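Local coordinates for uncharacterized protein (Porphyromonas gingivalis, PDB 1ZBS) that is of unknown function but probably phosphorylates N-acetylglucosamine or a related amino sugar using ATP, at residues 100-105 and 121-126; 110-115 and 226-231. All blocks are in the same frame, centred on the assembly; numbering follows the deposited sequence.

Contact 1: residues 100-105 and 121-126; sequences GAARAL and NSCLFD
Helix 100-105 passes A102 over the F125 end of strand 121-125, the two short axes coming within 9.6 Å at a crossing angle of -53°, and the CA atoms of A102 and F125 lie 6.6 Å apart. This is helix-on-sheet packing in the second five-stranded sheet of an ASKHA (actin-like ATPase) fold, whose strands follow the order 3-2-1-4-5. The helix precedes the central strand 111-116 in the chain, and A102 also touches A113 of that strand, so the helix covers two neighbouring strands at once.

One methyl group carries most of the contact. A102 CB sits over a face of the F125 ring as a CH-pi contact, 3.9 Å from the centroid and 17° off the ring normal. It is displaced toward the CB-bearing side of the ring, and its nearest ring atom is F125 CG. The ring reaches the helix because F125 CG is anti to the backbone N (chi1 -164°), which carries the ring from strand to helix, F125 CE1 coming within 4.1 Å of A102 O. Farther out, the R103 aliphatic chain meets the ring obliquely, R103 CG lying 4.3 Å from F125 CZ. From there the arginine chain runs on almost fully extended, and its NH2 is hydrogen-bonded to the hydroxyl of Y66, in the first sheet, while L274, Y277 and H278 of helix 271-280 pack against the same side chain. R103 thus links the aromatic ring of one sheet with a polar partner in the other.

No hydrogen bond joins helix and strand; the contact is apolar. Two residues before F125, on the same face of the strand, C123 adds a lighter touch: its SG lies 4.2 Å from A102 CB.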
# COMPACT_ATOMS: atom_id res chain seq x y z
N GLY A 100 -26.02 -4.29 -4.73
CA GLY A 100 -26.39 -4.53 -6.11
C GLY A 100 -25.89 -5.88 -6.55
O GLY A 100 -26.55 -6.58 -7.32
N ALA A 101 -24.72 -6.27 -6.07
CA ALA A 101 -24.15 -7.56 -6.43
C ALA A 101 -24.95 -8.69 -5.81
O ALA A 101 -25.24 -9.68 -6.47
CB ALA A 101 -22.69 -7.64 -6.01
N ALA A 102 -25.31 -8.55 -4.54
CA ALA A 102 -26.07 -9.59 -3.87
C ALA A 102 -27.43 -9.78 -4.52
O ALA A 102 -27.90 -10.91 -4.67
CB ALA A 102 -26.23 -9.26 -2.39
N ARG A 103 -28.07 -8.68 -4.89
CA ARG A 103 -29.38 -8.76 -5.52
C ARG A 103 -29.30 -9.44 -6.88
O ARG A 103 -30.22 -10.16 -7.28
CB ARG A 103 -30.00 -7.38 -5.67
CG ARG A 103 -30.62 -6.85 -4.39
CD ARG A 103 -31.20 -5.46 -4.59
NE ARG A 103 -31.93 -5.01 -3.42
CZ ARG A 103 -32.43 -3.79 -3.27
NH1 ARG A 103 -33.09 -3.48 -2.16
NH2 ARG A 103 -32.28 -2.89 -4.22
N ALA A 104 -28.21 -9.20 -7.59
CA ALA A 104 -28.02 -9.79 -8.91
C ALA A 104 -27.65 -11.27 -8.85
O ALA A 104 -28.11 -12.05 -9.67
CB ALA A 104 -26.96 -9.02 -9.68
N LEU A 105 -26.84 -11.64 -7.87
CA LEU A 105 -26.39 -13.03 -7.72
C LEU A 105 -27.30 -13.90 -6.86
O LEU A 105 -27.53 -15.06 -7.17
CB LEU A 105 -24.98 -13.06 -7.12
CG LEU A 105 -23.86 -12.42 -7.94
CD1 LEU A 105 -22.59 -12.35 -7.11
CD2 LEU A 105 -23.65 -13.21 -9.21
N ASN A 121 -14.63 -7.13 -1.99
CA ASN A 121 -15.67 -6.87 -1.03
C ASN A 121 -16.48 -8.15 -0.76
O ASN A 121 -16.42 -9.10 -1.54
CB ASN A 121 -16.58 -5.75 -1.56
CG ASN A 121 -17.25 -4.98 -0.45
OD1 ASN A 121 -17.77 -3.88 -0.67
ND2 ASN A 121 -17.26 -5.56 0.75
N SER A 122 -17.21 -8.20 0.35
CA SER A 122 -18.05 -9.35 0.66
C SER A 122 -19.17 -8.94 1.60
O SER A 122 -19.10 -7.90 2.24
CB SER A 122 -17.24 -10.50 1.29
OG SER A 122 -16.79 -10.19 2.59
N CYS A 123 -20.21 -9.77 1.65
CA CYS A 123 -21.35 -9.51 2.53
C CYS A 123 -22.18 -10.77 2.69
O CYS A 123 -22.20 -11.65 1.82
CB CYS A 123 -22.24 -8.42 1.94
SG CYS A 123 -23.21 -8.98 0.52
N LEU A 124 -22.88 -10.85 3.81
CA LEU A 124 -23.76 -11.97 4.06
C LEU A 124 -25.12 -11.38 3.71
O LEU A 124 -25.51 -10.34 4.24
CB LEU A 124 -23.72 -12.36 5.54
CG LEU A 124 -23.95 -13.83 5.94
CD1 LEU A 124 -24.58 -13.84 7.34
CD2 LEU A 124 -24.85 -14.54 4.95
N PHE A 125 -25.83 -12.03 2.78
CA PHE A 125 -27.15 -11.57 2.34
C PHE A 125 -28.20 -12.50 2.93
O PHE A 125 -28.02 -13.71 2.91
CB PHE A 125 -27.23 -11.62 0.80
CG PHE A 125 -28.37 -10.83 0.22
CD1 PHE A 125 -29.17 -11.36 -0.79
CD2 PHE A 125 -28.63 -9.54 0.66
CE1 PHE A 125 -30.21 -10.61 -1.34
CE2 PHE A 125 -29.66 -8.78 0.11
CZ PHE A 125 -30.46 -9.32 -0.89
N ASP A 126 -29.30 -11.96 3.45
CA ASP A 126 -30.34 -12.82 4.03
C ASP A 126 -31.48 -13.01 3.06
O ASP A 126 -32.48 -13.66 3.37
CB ASP A 126 -30.86 -12.26 5.36
CG ASP A 126 -31.78 -11.06 5.19
OD1 ASP A 126 -32.13 -10.44 6.23
OD2 ASP A 126 -32.18 -10.71 4.05

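Contact 2: residues 110-115 and 226-231; sequences EGIACI and RNVLRY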
# COMPACT_ATOMS: atom_id res chain seq x y z
N GLU A 110 -31.10 -16.22 0.66
CA GLU A 110 -29.96 -16.04 1.56
C GLU A 110 -28.65 -16.51 0.91
O GLU A 110 -28.65 -17.46 0.13
CB GLU A 110 -30.23 -16.82 2.86
CG GLU A 110 -29.09 -16.81 3.86
CD GLU A 110 -29.37 -17.66 5.10
OE1 GLU A 110 -29.80 -18.83 4.94
OE2 GLU A 110 -29.13 -17.17 6.22
N GLY A 111 -27.54 -15.85 1.23
CA GLY A 111 -26.26 -16.25 0.66
C GLY A 111 -25.13 -15.26 0.88
O GLY A 111 -25.30 -14.22 1.52
N ILE A 112 -23.95 -15.60 0.36
CA ILE A 112 -22.78 -14.74 0.49
C ILE A 112 -22.41 -14.22 -0.88
O ILE A 112 -22.18 -15.00 -1.81
CB ILE A 112 -21.58 -15.51 1.06
CG1 ILE A 112 -21.89 -15.96 2.49
CG2 ILE A 112 -20.32 -14.64 1.02
CD1 ILE A 112 -20.89 -16.94 3.07
N ALA A 113 -22.37 -12.89 -1.01
CA ALA A 113 -22.03 -12.24 -2.28
C ALA A 113 -20.67 -11.56 -2.18
O ALA A 113 -20.40 -10.81 -1.24
CB ALA A 113 -23.11 -11.22 -2.64
N CYS A 114 -19.83 -11.81 -3.17
CA CYS A 114 -18.49 -11.23 -3.19
C CYS A 114 -18.15 -10.51 -4.48
O CYS A 114 -18.60 -10.89 -5.56
CB CYS A 114 -17.44 -12.32 -3.00
SG CYS A 114 -17.68 -13.34 -1.57
N ILE A 115 -17.36 -9.45 -4.35
CA ILE A 115 -16.93 -8.69 -5.50
C ILE A 115 -15.42 -8.85 -5.64
O ILE A 115 -14.68 -8.76 -4.66
CB ILE A 115 -17.26 -7.20 -5.34
CG1 ILE A 115 -18.78 -7.02 -5.25
CG2 ILE A 115 -16.69 -6.42 -6.52
CD1 ILE A 115 -19.23 -5.58 -5.14
N ARG A 226 -9.94 -14.11 5.31
CA ARG A 226 -10.25 -12.86 6.02
C ARG A 226 -11.54 -12.16 5.62
O ARG A 226 -11.86 -11.11 6.18
CB ARG A 226 -9.09 -11.89 5.82
CG ARG A 226 -7.74 -12.54 6.01
CD ARG A 226 -6.72 -11.88 5.12
NE ARG A 226 -6.33 -10.56 5.58
CZ ARG A 226 -5.24 -10.31 6.30
NH1 ARG A 226 -4.43 -11.31 6.64
NH2 ARG A 226 -4.94 -9.07 6.65
N ASN A 227 -12.28 -12.72 4.68
CA ASN A 227 -13.51 -12.06 4.24
C ASN A 227 -14.76 -12.94 4.21
O ASN A 227 -15.88 -12.43 4.33
CB ASN A 227 -13.29 -11.42 2.86
CG ASN A 227 -12.20 -10.36 2.86
OD1 ASN A 227 -12.43 -9.23 3.30
ND2 ASN A 227 -11.01 -10.71 2.38
N VAL A 228 -14.58 -14.25 4.05
CA VAL A 228 -15.73 -15.16 3.97
C VAL A 228 -15.87 -16.11 5.16
O VAL A 228 -16.95 -16.26 5.72
CB VAL A 228 -15.67 -16.02 2.67
CG1 VAL A 228 -16.84 -16.99 2.61
CG2 VAL A 228 -15.67 -15.10 1.46
N LEU A 229 -14.78 -16.77 5.55
CA LEU A 229 -14.85 -17.71 6.66
C LEU A 229 -15.58 -17.15 7.88
O LEU A 229 -16.46 -17.81 8.44
CB LEU A 229 -13.45 -18.16 7.07
CG LEU A 229 -12.75 -19.10 6.10
CD1 LEU A 229 -11.54 -19.68 6.82
CD2 LEU A 229 -13.69 -20.22 5.64
N ARG A 230 -15.20 -15.94 8.27
CA ARG A 230 -15.78 -15.26 9.43
C ARG A 230 -17.30 -15.16 9.46
O ARG A 230 -17.87 -14.78 10.48
CB ARG A 230 -15.16 -13.86 9.57
CG ARG A 230 -13.79 -13.85 10.26
CD ARG A 230 -13.93 -14.29 11.72
NE ARG A 230 -12.75 -14.01 12.54
CZ ARG A 230 -12.76 -14.05 13.88
NH1 ARG A 230 -13.88 -14.33 14.53
NH2 ARG A 230 -11.65 -13.82 14.56
N TYR A 231 -17.96 -15.47 8.35
CA TYR A 231 -19.41 -15.40 8.36
C TYR A 231 -19.96 -16.67 9.01
O TYR A 231 -21.11 -16.70 9.44
CB TYR A 231 -19.97 -15.23 6.94
CG TYR A 231 -19.67 -13.89 6.30
CD1 TYR A 231 -19.81 -12.70 7.02
CD2 TYR A 231 -19.25 -13.81 4.98
CE1 TYR A 231 -19.54 -11.46 6.44
CE2 TYR A 231 -18.97 -12.57 4.38
CZ TYR A 231 -19.12 -11.41 5.12
OH TYR A 231 -18.84 -10.19 4.54
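Buried apolar packing joins the central strand 111-115 to the C-terminal end of helix 210-229 and the turn that follows it, on the face of the second sheet turned away from helix 97-105. I112 and C114, alternate residues of the strand, point toward V228 and Y231, whereas A113 between them points away and meets A102 on the other face.

I112 is the main strand residue here. Its CD1 reaches into the angle between the two partners, 4.1 Å from V228 CG1 and 4.0 Å from Y231 CD2. Its CG2 also comes near the same side of the tyrosine ring, at 4.2 Å from Y231 CE2, so both of these methyl groups of I112 meet the CD2-CE2 side; CD1 approaches the ring obliquely. The valine divides its two methyls between the strand residues. With V228 CG1 anti to the backbone N (chi1 178°), that branch goes to I112, and CG2 is left to meet C114 SG at 4.0 Å.

A wider pi-type turn spans 226-229, and Y231 N is hydrogen-bonded to V228 O, in a turn from which both side chains touch the strand. The tyrosine's polar end is satisfied: Y231 OH and S122 OG, on the adjoining strand, are hydrogen-bonded to each other, and S122 OG also bonds to N227 O. This polar cluster lies beside the apolar contact and ties the helix end to a second strand. On the outer side of the helix end, N227 OD1 and R230 NH2 are hydrogen-bonded to K160 and G161 of the second subunit.

Together with helix 97-105 across the sheet, this gives the alpha-beta-alpha layering of the C-terminal domain of an ASKHA kinase-like protein.

Overall arrangement
Contacts 1 and 2 lie 9 Å apart between centres, on the two faces of the mixed sheet built from strands 130-133, 120-125, 111-116, 238-241 and 263-267. Strands 111-116 and 120-125 are antiparallel neighbours in it, and backbone pairing of F125 with G111 joins the two contacts directly. Along the chain their segments alternate: helix 97-105, strand 111-116, strand 120-125 and, more than a hundred residues later, the end of helix 210-229. Contact 1 faces the first sheet, through R103, whereas contact 2 approaches the second subunit. The sheet is thus covered on one face by a helix that reaches the other sheet, and on the other by a helix end that meets the second subunit.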